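Local coordinates for beta-glucoside phosphorylase BglX (PDB 5VQE), which probably cleaves beta-glucosides by phosphorolysis, as a family 3 glycoside hydrolase member whose pocket holds 2-deoxy-2-fluoroglucose, at residues Gln23-Leu28 and Arg349-Lys354; Arg171-Ala176 and Tyr223-Gln228; Lys400-Leu405 and Thr467-Tyr472. All coordinates share one frame; numbering follows the deposited sequence.

In the fold
From the N terminus, the chain passes through helix 15-27 and runs on for more than three hundred residues before helix 340-356 comes back to meet it, so contact 1 closes a loop that takes in most of the barrel domain. Contact 2 is nested inside that loop: residues 171-176 and 223-228, from two successive helices of the barrel wall, pack together about 14 Å from contact 1 at the nearest atoms. Contact 3 comes in series after both. It belongs to the C-terminal domain, where loop 400-405 folds against strand 469-475, and its centre lies about 63 Å from that of contact 1, across the centre of the chain.

Contact 1: residues Gln23-Leu28 and Arg349-Lys354; sequences QTLVSL and RILGMK
The backbone oxygen of Thr24 takes two donors from one residue: Ser27 OG at 2.8 Å and, more weakly, Ser27 N. The hydroxyl approaches with a C=O...O angle of 124°, tilted 19° from the carbonyl plane, and serine suits the spot because its short side chain can fold back onto its own helix. Thr24 itself divides its two branches. With OG1 beside the backbone N (chi1 -57°), the hydroxyl bonds to Trp20 O within the helix, while CG2 goes to Leu351, meeting CD1 at 4.0 Å and CD2 at 4.1 Å. Leu351 reaches from helix 340-356 with its forked end, and its CD1 also comes within 4.0 Å of Leu25 N, lies against Leu25 CB and touches Leu28 CD1 at 4.4 Å. Leucine fits here, since one methyl serves three neighbours. Trp20, Val21 and Gln36 surround it further. Nearby, Lys354 NZ bonds to Gly60 O, Pro86 O and Gln36 OE1, the first two just ahead of strands 61-64 and 88-91. The contact therefore probably lies near the N-terminal ends of the barrel strands, where a helix preceding the first strand packs on helix 340-356, late in the TIM-barrel domain of family 3.

Contact 2: residues Arg171-Ala176 and Tyr223-Gln228; sequences RIIRMA and YGRIYQ
Helices 169-184 and 216-232 run side by side in nearly the same direction, the axes of residues 171-176 and 223-228 crossing at -21° and approaching to 9.9 Å, with Ile173 and Ile226 the closest pair of CA atoms. Three isoleucines fill the seam. Ile226 holds the middle and uses both branches: its CG1 meets Ile173 CG1 at 4.0 Å, while its CG2 touches Ile172 CG2 at 4.1 Å. Ile172 crosses Ile226 at about a right angle, meeting it with CG2 and with CD1, which lies 4.2 Å from Ile226 CD1; Ile173 comes at a slant and lies along more of its partner. Because CG1 of Ile173 stands beside the backbone N (chi1 -68°) and the chain continues extended, CD1 is carried forward to the opposite backbone, 4.1 Å from Ile226 CA and 4.2 Å from Arg225 O. An alanine at Ile173 is likely to open a gap over that backbone and rob Ile226 CG1 of an apolar neighbour. Branching at CB suits such a place, as it gives a side chain width close to the helix. At the outer side of the seam the Arg225 chain is extended: its CG touches Ile173 CD1, and its NE forms a salt bridge with Glu170, so that charge as well as apolar packing joins the helices. Ile151 adds to the apolar cover of Ile226. Helix 216-232 links the adjacent parallel strands 191-195 and 237-244, a beta-alpha-beta crossover, and the pairing with the preceding helix is that of neighbouring helices around a TIM barrel.

Contact 3: residues Lys400-Leu405 and Thr467-Tyr472; sequences KGLLPL and TDLFIY
Leu405 lays its CD2 methyl against Leu469, 4.0 Å from that residue's CD2, the two side chains crossing at about a right angle. Its other methyl is used as well: CD1 meets Ile471 CD1 at 4.3 Å, so one fork bridges two strand residues. Leu469 answers with a fork of its own. Its CG lies opposite the backbone N (chi1 174°), and while CD2 faces Leu405, CD1 is met by Leu402 CD2 at 4.4 Å. Leu469 and Ile471 alternate with Phe470 and Tyr472, as successive residues of a strand must, and so belong to one face of the mixed sheet in the C-terminal domain. This sheet has parallel strands 506-510, 469-475 and 412-419 side by side, and helix 429-441 covers the same face, giving Ile471 Phe434 and Leu438 as neighbours. Two local features shape the loop that carries the leucines: Gly401 takes a positive phi that favours glycine, and the peptide bond before Pro404 is cis. Lys409 NZ ties the turn together by bonding to the backbone oxygens of Gly401, Leu402 and Pro404. Outside the two segments, Leu405 also touches Leu507 and Phe443, and its backbone is hydrogen-bonded to Leu544.

Contact 1: residues Gln23-Leu28 and Arg349-Lys354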
loop_
_atom_site.group_PDB
_atom_site.type_symbol
_atom_site.label_atom_id
_atom_site.label_comp_id
_atom_site.label_asym_id
_atom_site.label_seq_id
_atom_site.Cartn_x
_atom_site.Cartn_y
_atom_site.Cartn_z
ATOM N N GLN A 23 22.891 -17.802 -20.226
ATOM C CA GLN A 23 23.339 -19.152 -19.899
ATOM C C GLN A 23 22.384 -19.829 -18.930
ATOM O O GLN A 23 22.081 -21.021 -19.076
ATOM C CB GLN A 23 24.752 -19.112 -19.319
ATOM C CG GLN A 23 25.812 -18.788 -20.355
ATOM C CD GLN A 23 27.215 -18.777 -19.784
ATOM O OE1 GLN A 23 27.409 -18.831 -18.566
ATOM N NE2 GLN A 23 28.206 -18.699 -20.666
ATOM N N THR A 24 21.912 -19.086 -17.925
ATOM C CA THR A 24 20.941 -19.628 -16.979
ATOM C C THR A 24 19.641 -19.987 -17.683
ATOM O O THR A 24 19.096 -21.082 -17.490
ATOM C CB THR A 24 20.675 -18.621 -15.856
ATOM O OG1 THR A 24 21.906 -18.290 -15.196
ATOM C CG2 THR A 24 19.693 -19.193 -14.828
ATOM N N LEU A 25 19.111 -19.061 -18.488
ATOM C CA LEU A 25 17.875 -19.330 -19.219
ATOM C C LEU A 25 17.972 -20.631 -20.005
ATOM O O LEU A 25 17.081 -21.485 -19.936
ATOM C CB LEU A 25 17.564 -18.164 -20.164
ATOM C CG LEU A 25 16.261 -18.260 -20.953
ATOM C CD1 LEU A 25 15.054 -18.227 -20.012
ATOM C CD2 LEU A 25 16.171 -17.134 -21.976
ATOM N N VAL A 26 19.047 -20.786 -20.777
ATOM C CA VAL A 26 19.193 -21.961 -21.632
ATOM C C VAL A 26 19.223 -23.239 -20.808
ATOM O O VAL A 26 18.772 -24.295 -21.268
ATOM C CB VAL A 26 20.459 -21.808 -22.500
ATOM C CG1 VAL A 26 20.817 -23.116 -23.193
ATOM C CG2 VAL A 26 20.252 -20.693 -23.515
ATOM N N SER A 27 19.744 -23.174 -19.584
ATOM C CA SER A 27 19.896 -24.361 -18.754
ATOM C C SER A 27 18.598 -24.806 -18.089
ATOM O O SER A 27 18.562 -25.894 -17.503
ATOM C CB SER A 27 20.958 -24.107 -17.675
ATOM O OG SER A 27 20.434 -23.362 -16.583
ATOM N N LEU A 28 17.537 -24.008 -18.154
ATOM C CA LEU A 28 16.314 -24.315 -17.428
ATOM C C LEU A 28 15.383 -25.169 -18.278
ATOM O O LEU A 28 15.220 -24.927 -19.477
ATOM C CB LEU A 28 15.601 -23.027 -17.009
ATOM C CG LEU A 28 16.372 -22.123 -16.038
ATOM C CD1 LEU A 28 15.606 -20.828 -15.785
ATOM C CD2 LEU A 28 16.669 -22.822 -14.718
ATOM N N ARG A 349 13.447 -11.389 -18.277
ATOM C CA ARG A 349 13.285 -10.168 -17.497
ATOM C C ARG A 349 13.306 -10.453 -16.000
ATOM O O ARG A 349 13.727 -9.595 -15.216
ATOM C CB ARG A 349 11.990 -9.454 -17.892
ATOM C CG ARG A 349 12.159 -8.494 -19.055
ATOM C CD ARG A 349 11.005 -7.517 -19.138
ATOM N NE ARG A 349 11.256 -6.439 -20.096
ATOM C CZ ARG A 349 10.832 -6.427 -21.360
ATOM N NH1 ARG A 349 10.138 -7.438 -21.854
ATOM N NH2 ARG A 349 11.107 -5.394 -22.139
ATOM N N ILE A 350 12.867 -11.642 -15.589
ATOM C CA ILE A 350 12.955 -12.041 -14.185
ATOM C C ILE A 350 14.409 -12.252 -13.785
ATOM O O ILE A 350 14.895 -11.691 -12.797
ATOM C CB ILE A 350 12.128 -13.317 -13.949
ATOM C CG1 ILE A 350 10.650 -13.050 -14.248
ATOM C CG2 ILE A 350 12.318 -13.819 -12.533
ATOM C CD1 ILE A 350 9.811 -14.289 -14.312
ATOM N N LEU A 351 15.118 -13.090 -14.535
ATOM C CA LEU A 351 16.525 -13.321 -14.254
ATOM C C LEU A 351 17.330 -12.038 -14.341
ATOM O O LEU A 351 18.289 -11.859 -13.586
ATOM C CB LEU A 351 17.075 -14.352 -15.228
ATOM C CG LEU A 351 16.497 -15.751 -15.079
ATOM C CD1 LEU A 351 16.929 -16.617 -16.252
ATOM C CD2 LEU A 351 16.940 -16.352 -13.772
ATOM N N GLY A 352 16.952 -11.130 -15.242
ATOM C CA GLY A 352 17.690 -9.886 -15.368
ATOM C C GLY A 352 17.614 -9.027 -14.120
ATOM O O GLY A 352 18.571 -8.328 -13.777
ATOM N N MET A 353 16.473 -9.051 -13.428
ATOM C CA MET A 353 16.384 -8.283 -12.190
ATOM C C MET A 353 17.193 -8.948 -11.086
ATOM O O MET A 353 17.764 -8.260 -10.233
ATOM C CB MET A 353 14.920 -8.105 -11.772
ATOM C CG MET A 353 14.204 -6.991 -12.540
ATOM S SD MET A 353 14.874 -5.363 -12.142
ATOM C CE MET A 353 14.358 -4.352 -13.542
ATOM N N LYS A 354 17.258 -10.283 -11.097
ATOM C CA LYS A 354 18.099 -10.995 -10.145
ATOM C C LYS A 354 19.569 -10.678 -10.379
ATOM O O LYS A 354 20.328 -10.477 -9.424
ATOM C CB LYS A 354 17.817 -12.492 -10.249
ATOM C CG LYS A 354 16.404 -12.828 -9.797
ATOM C CD LYS A 354 16.040 -14.292 -9.960
ATOM C CE LYS A 354 14.589 -14.523 -9.557
ATOM N NZ LYS A 354 14.207 -15.946 -9.354
#

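Contact 2: residues Arg171-Ala176 and Tyr223-Gln228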
loop_
_atom_site.group_PDB
_atom_site.type_symbol
_atom_site.label_atom_id
_atom_site.label_comp_id
_atom_site.label_asym_id
_atom_site.label_seq_id
_atom_site.Cartn_x
_atom_site.Cartn_y
_atom_site.Cartn_z
ATOM N N ARG A 171 1.860 16.194 -7.273
ATOM C CA ARG A 171 2.393 15.804 -5.971
ATOM C C ARG A 171 2.663 14.301 -5.921
ATOM O O ARG A 171 3.672 13.861 -5.355
ATOM C CB ARG A 171 1.433 16.228 -4.853
ATOM C CG ARG A 171 1.952 15.906 -3.464
ATOM C CD ARG A 171 1.116 16.505 -2.323
ATOM N NE ARG A 171 1.013 17.964 -2.386
ATOM C CZ ARG A 171 -0.069 18.642 -2.762
ATOM N NH1 ARG A 171 -1.185 18.015 -3.116
ATOM N NH2 ARG A 171 -0.042 19.970 -2.772
ATOM N N ILE A 172 1.779 13.497 -6.515
ATOM C CA ILE A 172 2.014 12.058 -6.589
ATOM C C ILE A 172 3.351 11.779 -7.263
ATOM O O ILE A 172 4.142 10.952 -6.789
ATOM C CB ILE A 172 0.854 11.361 -7.322
ATOM C CG1 ILE A 172 -0.438 11.499 -6.509
ATOM C CG2 ILE A 172 1.160 9.886 -7.549
ATOM C CD1 ILE A 172 -1.706 11.321 -7.328
ATOM N N ILE A 173 3.616 12.454 -8.391
ATOM C CA ILE A 173 4.876 12.261 -9.108
ATOM C C ILE A 173 6.054 12.624 -8.213
ATOM O O ILE A 173 7.029 11.869 -8.113
ATOM C CB ILE A 173 4.879 13.077 -10.418
ATOM C CG1 ILE A 173 3.849 12.503 -11.403
ATOM C CG2 ILE A 173 6.264 13.110 -11.053
ATOM C CD1 ILE A 173 3.584 13.372 -12.629
ATOM N N ARG A 174 5.987 13.786 -7.549
ATOM C CA ARG A 174 7.085 14.214 -6.677
ATOM C C ARG A 174 7.344 13.190 -5.582
ATOM O O ARG A 174 8.489 12.786 -5.336
ATOM C CB ARG A 174 6.771 15.562 -6.016
ATOM C CG ARG A 174 6.671 16.752 -6.921
ATOM C CD ARG A 174 6.826 18.053 -6.125
ATOM N NE ARG A 174 5.720 18.355 -5.212
ATOM C CZ ARG A 174 4.560 18.897 -5.585
ATOM N NH1 ARG A 174 4.319 19.169 -6.868
ATOM N NH2 ARG A 174 3.629 19.155 -4.674
ATOM N N MET A 175 6.282 12.782 -4.893
ATOM C CA MET A 175 6.422 11.924 -3.725
ATOM C C MET A 175 6.876 10.527 -4.122
ATOM O O MET A 175 7.740 9.935 -3.465
ATOM C CB MET A 175 5.091 11.869 -2.976
ATOM C CG MET A 175 4.642 13.208 -2.404
ATOM S SD MET A 175 5.583 13.605 -0.926
ATOM C CE MET A 175 5.099 15.314 -0.608
ATOM N N ALA A 176 6.301 9.981 -5.190
ATOM C CA ALA A 176 6.658 8.629 -5.609
ATOM C C ALA A 176 8.103 8.557 -6.089
ATOM O O ALA A 176 8.807 7.582 -5.812
ATOM C CB ALA A 176 5.706 8.155 -6.703
ATOM N N TYR A 223 -3.468 9.595 -15.230
ATOM C CA TYR A 223 -2.729 8.366 -14.935
ATOM C C TYR A 223 -1.564 8.168 -15.900
ATOM O O TYR A 223 -0.447 7.839 -15.482
ATOM C CB TYR A 223 -3.672 7.160 -14.973
ATOM C CG TYR A 223 -4.602 7.137 -13.793
ATOM C CD1 TYR A 223 -4.232 6.524 -12.601
ATOM C CD2 TYR A 223 -5.839 7.767 -13.846
ATOM C CE1 TYR A 223 -5.085 6.521 -11.506
ATOM C CE2 TYR A 223 -6.688 7.765 -12.754
ATOM C CZ TYR A 223 -6.302 7.142 -11.591
ATOM O OH TYR A 223 -7.148 7.145 -10.505
ATOM N N GLY A 224 -1.801 8.356 -17.197
ATOM C CA GLY A 224 -0.730 8.169 -18.162
ATOM C C GLY A 224 0.448 9.092 -17.910
ATOM O O GLY A 224 1.606 8.685 -18.031
ATOM N N ARG A 225 0.170 10.342 -17.536
ATOM C CA ARG A 225 1.242 11.276 -17.212
ATOM C C ARG A 225 2.078 10.780 -16.042
ATOM O O ARG A 225 3.308 10.893 -16.058
ATOM C CB ARG A 225 0.649 12.644 -16.894
ATOM C CG ARG A 225 1.673 13.721 -16.589
ATOM C CD ARG A 225 0.978 15.044 -16.308
ATOM N NE ARG A 225 1.897 16.066 -15.817
ATOM C CZ ARG A 225 2.646 16.842 -16.598
ATOM N NH1 ARG A 225 2.598 16.715 -17.916
ATOM N NH2 ARG A 225 3.453 17.743 -16.060
ATOM N N ILE A 226 1.429 10.232 -15.014
ATOM C CA ILE A 226 2.150 9.741 -13.839
ATOM C C ILE A 226 2.979 8.513 -14.194
ATOM O O ILE A 226 4.174 8.434 -13.876
ATOM C CB ILE A 226 1.162 9.438 -12.698
ATOM C CG1 ILE A 226 0.408 10.707 -12.297
ATOM C CG2 ILE A 226 1.895 8.852 -11.497
ATOM C CD1 ILE A 226 -0.707 10.455 -11.319
ATOM N N TYR A 227 2.360 7.526 -14.840
ATOM C CA TYR A 227 3.112 6.334 -15.219
ATOM C C TYR A 227 4.313 6.695 -16.088
ATOM O O TYR A 227 5.425 6.212 -15.848
ATOM C CB TYR A 227 2.188 5.326 -15.907
ATOM C CG TYR A 227 1.480 4.491 -14.873
ATOM C CD1 TYR A 227 0.226 4.850 -14.395
ATOM C CD2 TYR A 227 2.103 3.376 -14.317
ATOM C CE1 TYR A 227 -0.398 4.108 -13.417
ATOM C CE2 TYR A 227 1.479 2.624 -13.343
ATOM C CZ TYR A 227 0.241 2.997 -12.891
ATOM O OH TYR A 227 -0.366 2.255 -11.913
ATOM N N GLN A 228 4.124 7.579 -17.072
ATOM C CA GLN A 228 5.248 7.993 -17.907
ATOM C C GLN A 228 6.362 8.607 -17.069
ATOM O O GLN A 228 7.543 8.325 -17.298
ATOM C CB GLN A 228 4.780 8.973 -18.988
ATOM C CG GLN A 228 4.023 8.302 -20.128
ATOM C CD GLN A 228 3.563 9.285 -21.189
ATOM O OE1 GLN A 228 2.775 10.192 -20.915
ATOM N NE2 GLN A 228 4.059 9.111 -22.403
#

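Contact 3: residues Lys400-Leu405 and Thr467-Tyr472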
loop_
_atom_site.group_PDB
_atom_site.type_symbol
_atom_site.label_atom_id
_atom_site.label_comp_id
_atom_site.label_asym_id
_atom_site.label_seq_id
_atom_site.Cartn_x
_atom_site.Cartn_y
_atom_site.Cartn_z
ATOM N N LYS A 400 -15.123 29.134 17.933
ATOM C CA LYS A 400 -14.320 30.219 18.494
ATOM C C LYS A 400 -13.853 29.886 19.904
ATOM O O LYS A 400 -14.651 29.528 20.776
ATOM C CB LYS A 400 -15.126 31.523 18.502
ATOM N N GLY A 401 -12.549 30.008 20.123
ATOM C CA GLY A 401 -11.979 29.798 21.432
ATOM C C GLY A 401 -11.766 28.356 21.833
ATOM O O GLY A 401 -11.292 28.114 22.947
ATOM N N LEU A 402 -12.089 27.386 20.973
ATOM C CA LEU A 402 -11.912 25.987 21.356
ATOM C C LEU A 402 -10.439 25.671 21.565
ATOM O O LEU A 402 -10.031 25.217 22.637
ATOM C CB LEU A 402 -12.498 25.059 20.292
ATOM C CG LEU A 402 -13.003 23.696 20.782
ATOM C CD1 LEU A 402 -13.059 22.719 19.619
ATOM C CD2 LEU A 402 -12.167 23.116 21.897
ATOM N N LEU A 403 -9.618 25.894 20.521
ATOM C CA LEU A 403 -8.199 25.594 20.565
ATOM C C LEU A 403 -7.403 26.829 20.985
ATOM O O LEU A 403 -7.784 27.956 20.658
ATOM C CB LEU A 403 -7.722 25.113 19.197
ATOM C CG LEU A 403 -8.480 23.900 18.647
ATOM C CD1 LEU A 403 -7.936 23.470 17.290
ATOM C CD2 LEU A 403 -8.443 22.728 19.629
ATOM N N PRO A 404 -6.300 26.658 21.731
ATOM C CA PRO A 404 -5.823 25.369 22.243
ATOM C C PRO A 404 -6.652 24.857 23.419
ATOM O O PRO A 404 -7.204 25.657 24.180
ATOM C CB PRO A 404 -4.392 25.679 22.686
ATOM C CG PRO A 404 -4.414 27.116 23.033
ATOM C CD PRO A 404 -5.387 27.759 22.096
ATOM N N LEU A 405 -6.729 23.538 23.561
ATOM C CA LEU A 405 -7.447 22.946 24.681
ATOM C C LEU A 405 -6.742 23.259 25.996
ATOM O O LEU A 405 -5.514 23.401 26.054
ATOM C CB LEU A 405 -7.563 21.436 24.502
ATOM C CG LEU A 405 -8.273 20.974 23.231
ATOM C CD1 LEU A 405 -8.294 19.458 23.183
ATOM C CD2 LEU A 405 -9.695 21.526 23.168
ATOM N N THR A 467 -20.257 17.079 31.336
ATOM C CA THR A 467 -19.402 17.017 30.156
ATOM C C THR A 467 -19.115 18.415 29.638
ATOM O O THR A 467 -20.039 19.188 29.368
ATOM C CB THR A 467 -20.052 16.192 29.040
ATOM O OG1 THR A 467 -20.755 15.089 29.613
ATOM C CG2 THR A 467 -18.984 15.684 28.090
ATOM N N ASP A 468 -17.832 18.723 29.482
ATOM C CA ASP A 468 -17.406 19.983 28.898
ATOM C C ASP A 468 -16.982 19.851 27.439
ATOM O O ASP A 468 -17.006 20.853 26.712
ATOM C CB ASP A 468 -16.254 20.560 29.732
ATOM C CG ASP A 468 -16.641 20.727 31.197
ATOM O OD1 ASP A 468 -17.582 21.496 31.465
ATOM O OD2 ASP A 468 -16.040 20.063 32.067
ATOM N N LEU A 469 -16.629 18.646 26.991
ATOM C CA LEU A 469 -16.089 18.461 25.646
ATOM C C LEU A 469 -16.233 17.003 25.223
ATOM O O LEU A 469 -15.949 16.093 26.011
ATOM C CB LEU A 469 -14.615 18.888 25.607
ATOM C CG LEU A 469 -13.831 18.637 24.312
ATOM C CD1 LEU A 469 -14.332 19.521 23.177
ATOM C CD2 LEU A 469 -12.338 18.869 24.571
ATOM N N PHE A 470 -16.675 16.788 23.985
ATOM C CA PHE A 470 -16.597 15.494 23.321
ATOM C C PHE A 470 -15.366 15.502 22.425
ATOM O O PHE A 470 -15.150 16.467 21.685
ATOM C CB PHE A 470 -17.833 15.226 22.449
ATOM C CG PHE A 470 -19.044 14.723 23.193
ATOM C CD1 PHE A 470 -19.157 13.390 23.557
ATOM C CD2 PHE A 470 -20.096 15.577 23.472
ATOM C CE1 PHE A 470 -20.291 12.922 24.212
ATOM C CE2 PHE A 470 -21.236 15.117 24.128
ATOM C CZ PHE A 470 -21.329 13.793 24.501
ATOM N N ILE A 471 -14.583 14.426 22.460
ATOM C CA ILE A 471 -13.508 14.211 21.496
ATOM C C ILE A 471 -13.732 12.873 20.809
ATOM O O ILE A 471 -13.947 11.858 21.480
ATOM C CB ILE A 471 -12.113 14.247 22.145
ATOM C CG1 ILE A 471 -11.889 15.594 22.842
ATOM C CG2 ILE A 471 -11.045 14.013 21.060
ATOM C CD1 ILE A 471 -10.478 15.789 23.394
ATOM N N TYR A 472 -13.663 12.872 19.473
ATOM C CA TYR A 472 -13.768 11.649 18.678
ATOM C C TYR A 472 -12.400 11.201 18.167
ATOM O O TYR A 472 -11.642 12.004 17.614
ATOM C CB TYR A 472 -14.721 11.851 17.498
ATOM C CG TYR A 472 -16.164 11.828 17.930
ATOM C CD1 TYR A 472 -16.736 12.922 18.550
ATOM C CD2 TYR A 472 -16.940 10.697 17.752
ATOM C CE1 TYR A 472 -18.045 12.898 18.969
ATOM C CE2 TYR A 472 -18.254 10.665 18.167
ATOM C CZ TYR A 472 -18.799 11.771 18.774
ATOM O OH TYR A 472 -20.110 11.749 19.201
#